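Local atomic coordinates of type II restriction enzyme MUNI (Mycoplasma, PDB entry 1D02), a protein that recognises the double-stranded DNA sequence 5'-CAATTG-3' as a homodimer and cleaves it after the first C, leaving terminal 5'-phosphates. Residues F148-E153 / F168-Y173. The protein carries 1 engineered substitution. Residues are numbered along the deposited sequence; the frame is centred on the assembly and turned at random.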
loop_
_atom_site.group_PDB
_atom_site.type_symbol
_atom_site.label_atom_id
_atom_site.label_comp_id
_atom_site.label_asym_id
_atom_site.label_seq_id
_atom_site.Cartn_x
_atom_site.Cartn_y
_atom_site.Cartn_z
ATOM N N PHE D 148 -7.554 -1.701 -10.536
ATOM C CA PHE D 148 -8.422 -1.620 -9.364
ATOM C C PHE D 148 -8.974 -0.220 -9.211
ATOM O O PHE D 148 -8.489 0.728 -9.841
ATOM C CB PHE D 148 -7.634 -2.001 -8.100
ATOM C CG PHE D 148 -6.457 -1.094 -7.825
ATOM C CD1 PHE D 148 -6.628 0.085 -7.097
ATOM C CD2 PHE D 148 -5.186 -1.417 -8.292
ATOM C CE1 PHE D 148 -5.542 0.932 -6.834
ATOM C CE2 PHE D 148 -4.096 -0.585 -8.037
ATOM C CZ PHE D 148 -4.258 0.592 -7.309
ATOM N N TRP D 149 -9.994 -0.094 -8.369
ATOM C CA TRP D 149 -10.617 1.198 -8.119
ATOM C C TRP D 149 -10.911 1.280 -6.632
ATOM O O TRP D 149 -11.647 0.450 -6.099
ATOM C CB TRP D 149 -11.914 1.298 -8.929
ATOM C CG TRP D 149 -12.644 2.603 -8.781
ATOM C CD1 TRP D 149 -12.097 3.834 -8.562
ATOM C CD2 TRP D 149 -14.051 2.806 -8.944
ATOM N NE1 TRP D 149 -13.085 4.801 -8.581
ATOM C CE2 TRP D 149 -14.293 4.193 -8.815
ATOM C CE3 TRP D 149 -15.135 1.949 -9.196
ATOM C CZ2 TRP D 149 -15.576 4.754 -8.926
ATOM C CZ3 TRP D 149 -16.418 2.505 -9.308
ATOM C CH2 TRP D 149 -16.620 3.895 -9.171
ATOM N N VAL D 150 -10.329 2.279 -5.970
ATOM C CA VAL D 150 -10.530 2.453 -4.534
ATOM C C VAL D 150 -11.502 3.621 -4.335
ATOM O O VAL D 150 -11.273 4.727 -4.826
ATOM C CB VAL D 150 -9.194 2.763 -3.801
ATOM C CG1 VAL D 150 -9.461 3.027 -2.325
ATOM C CG2 VAL D 150 -8.197 1.575 -3.941
ATOM N N VAL D 151 -12.618 3.338 -3.668
ATOM C CA VAL D 151 -13.605 4.376 -3.367
ATOM C C VAL D 151 -13.472 4.746 -1.894
ATOM O O VAL D 151 -13.584 3.871 -1.015
ATOM C CB VAL D 151 -15.032 3.881 -3.649
ATOM C CG1 VAL D 151 -16.043 4.956 -3.243
ATOM C CG2 VAL D 151 -15.170 3.546 -5.152
ATOM N N PHE D 152 -13.192 6.022 -1.629
ATOM C CA PHE D 152 -13.052 6.524 -0.256
ATOM C C PHE D 152 -14.389 7.126 0.157
ATOM O O PHE D 152 -15.106 7.691 -0.680
ATOM C CB PHE D 152 -11.955 7.590 -0.166
ATOM C CG PHE D 152 -10.560 7.063 -0.432
ATOM C CD1 PHE D 152 -9.995 7.150 -1.707
ATOM C CD2 PHE D 152 -9.824 6.474 0.584
ATOM C CE1 PHE D 152 -8.709 6.652 -1.971
ATOM C CE2 PHE D 152 -8.536 5.969 0.337
ATOM C CZ PHE D 152 -7.974 6.055 -0.943
ATOM N N GLU D 153 -14.700 7.021 1.446
ATOM C CA GLU D 153 -15.970 7.506 2.005
ATOM C C GLU D 153 -15.675 8.043 3.393
ATOM O O GLU D 153 -14.658 7.682 3.984
ATOM C CB GLU D 153 -16.966 6.346 2.155
ATOM C CG GLU D 153 -17.425 5.727 0.830
ATOM C CD GLU D 153 -18.371 4.525 0.995
ATOM O OE1 GLU D 153 -18.678 4.115 2.133
ATOM O OE2 GLU D 153 -18.792 3.970 -0.049
ATOM N N PHE D 168 -1.551 12.800 -4.280
ATOM C CA PHE D 168 -0.117 12.654 -4.488
ATOM C C PHE D 168 0.245 11.197 -4.726
ATOM O O PHE D 168 0.987 10.874 -5.652
ATOM C CB PHE D 168 0.643 13.176 -3.266
ATOM C CG PHE D 168 2.136 13.181 -3.436
ATOM C CD1 PHE D 168 2.785 14.318 -3.909
ATOM C CD2 PHE D 168 2.891 12.064 -3.087
ATOM C CE1 PHE D 168 4.174 14.353 -4.029
ATOM C CE2 PHE D 168 4.291 12.087 -3.207
ATOM C CZ PHE D 168 4.931 13.232 -3.677
ATOM N N TRP D 169 -0.278 10.302 -3.889
ATOM C CA TRP D 169 0.039 8.887 -4.048
ATOM C C TRP D 169 -0.260 8.366 -5.449
ATOM O O TRP D 169 0.555 7.670 -6.047
ATOM C CB TRP D 169 -0.811 8.022 -3.107
ATOM C CG TRP D 169 -0.520 8.055 -1.642
ATOM C CD1 TRP D 169 0.523 8.670 -0.988
ATOM C CD2 TRP D 169 -1.324 7.435 -0.634
ATOM N NE1 TRP D 169 0.404 8.468 0.379
ATOM C CE2 TRP D 169 -0.720 7.716 0.620
ATOM C CE3 TRP D 169 -2.506 6.668 -0.670
ATOM C CZ2 TRP D 169 -1.259 7.259 1.827
ATOM C CZ3 TRP D 169 -3.050 6.208 0.536
ATOM C CH2 TRP D 169 -2.416 6.513 1.768
ATOM N N TYR D 170 -1.457 8.670 -5.952
ATOM C CA TYR D 170 -1.898 8.149 -7.240
ATOM C C TYR D 170 -1.209 8.738 -8.475
ATOM O O TYR D 170 -1.266 8.139 -9.540
ATOM C CB TYR D 170 -3.437 8.229 -7.350
ATOM C CG TYR D 170 -4.160 7.099 -6.585
ATOM C CD1 TYR D 170 -4.198 7.088 -5.190
ATOM C CD2 TYR D 170 -4.721 6.016 -7.273
ATOM C CE1 TYR D 170 -4.775 6.005 -4.496
ATOM C CE2 TYR D 170 -5.300 4.944 -6.604
ATOM C CZ TYR D 170 -5.321 4.946 -5.213
ATOM O OH TYR D 170 -5.899 3.882 -4.556
ATOM N N ASP D 171 -0.583 9.900 -8.327
ATOM C CA ASP D 171 0.209 10.479 -9.401
ATOM C C ASP D 171 -0.551 10.522 -10.734
ATOM O O ASP D 171 -1.617 11.120 -10.797
ATOM C CB ASP D 171 1.498 9.649 -9.507
ATOM C CG ASP D 171 2.620 10.382 -10.192
ATOM O OD1 ASP D 171 2.972 11.500 -9.762
ATOM O OD2 ASP D 171 3.166 9.825 -11.153
ATOM N N HIS D 172 -0.049 9.887 -11.791
ATOM C CA HIS D 172 -0.778 9.970 -13.055
ATOM C C HIS D 172 -1.890 8.932 -13.252
ATOM O O HIS D 172 -2.326 8.695 -14.385
ATOM C CB HIS D 172 0.193 9.946 -14.253
ATOM C CG HIS D 172 0.966 8.671 -14.391
ATOM N ND1 HIS D 172 2.095 8.397 -13.645
ATOM C CD2 HIS D 172 0.774 7.596 -15.193
ATOM C CE1 HIS D 172 2.566 7.210 -13.984
ATOM N NE2 HIS D 172 1.785 6.703 -14.921
ATOM N N TYR D 173 -2.352 8.325 -12.151
ATOM C CA TYR D 173 -3.448 7.348 -12.190
ATOM C C TYR D 173 -4.588 7.910 -11.330
ATOM O O TYR D 173 -5.166 7.194 -10.507
ATOM C CB TYR D 173 -3.018 5.984 -11.618
ATOM C CG TYR D 173 -1.884 5.349 -12.369
ATOM C CD1 TYR D 173 -0.575 5.454 -11.915
ATOM C CD2 TYR D 173 -2.119 4.650 -13.543
ATOM C CE1 TYR D 173 0.472 4.873 -12.609
ATOM C CE2 TYR D 173 -1.063 4.060 -14.257
ATOM C CZ TYR D 173 0.223 4.176 -13.777
ATOM O OH TYR D 173 1.267 3.561 -14.442
#
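With CG anti to its own carbonyl carbon (chi1 -79°), Tyr170 sends its ring from the last turn of helix 160-170 across to strand 148-153, where Phe148 and Val150 receive it. Phe148 has CG between its backbone N and carbonyl carbon (chi1 61°); its first side-chain bond does not point at the helix segment, yet the end of the ring comes nearer to it. A flat, apolar ring suits this buried place, since the phenol oxygen can lie at its edge, near its plane, with Tyr170 OH 3.7 Å from Phe148 CE1. The rings also touch through carbon, Phe148 CE1 approaching the tyrosine ring obliquely, 4.0 Å from Tyr170 CE2.

Val150, two residues on, meets the end of the phenol, the two side chains crossing at about a right angle. Its CG2 methyl is 3.3 Å from Tyr170 OH, and its CB 3.6 Å from the same oxygen. Tyr170 is long enough to bridge most of the 10.7 Å between its CA and that of Val150, so a compact branched residue suffices on the strand. Phe126 sets an edge-to-face contact against both Phe148 and Tyr170, while Tyr177 meets the Tyr170 ring, so the cluster is largely aromatic.

Beyond Tyr170 the chain leaves the helix at Asp171, whose phi is positive, and a type II' turn is closed by Tyr173 N to Tyr170 O at 2.8 Å. His172 ND1 donates a nearly straight hydrogen bond to Asp171 OD2, on its anti side and 32° out of the carboxylate plane; the same oxygen forms a salt bridge with Lys132 of the second subunit.

The contact joins two elements of the beta-alpha-beta unit 148-153, 160-170 and 177-180, in the mixed sheet of this PDDEXK-clan nuclease. Its chemistry implies van der Waals packing of buried side chains, without polar pairing between the two segments.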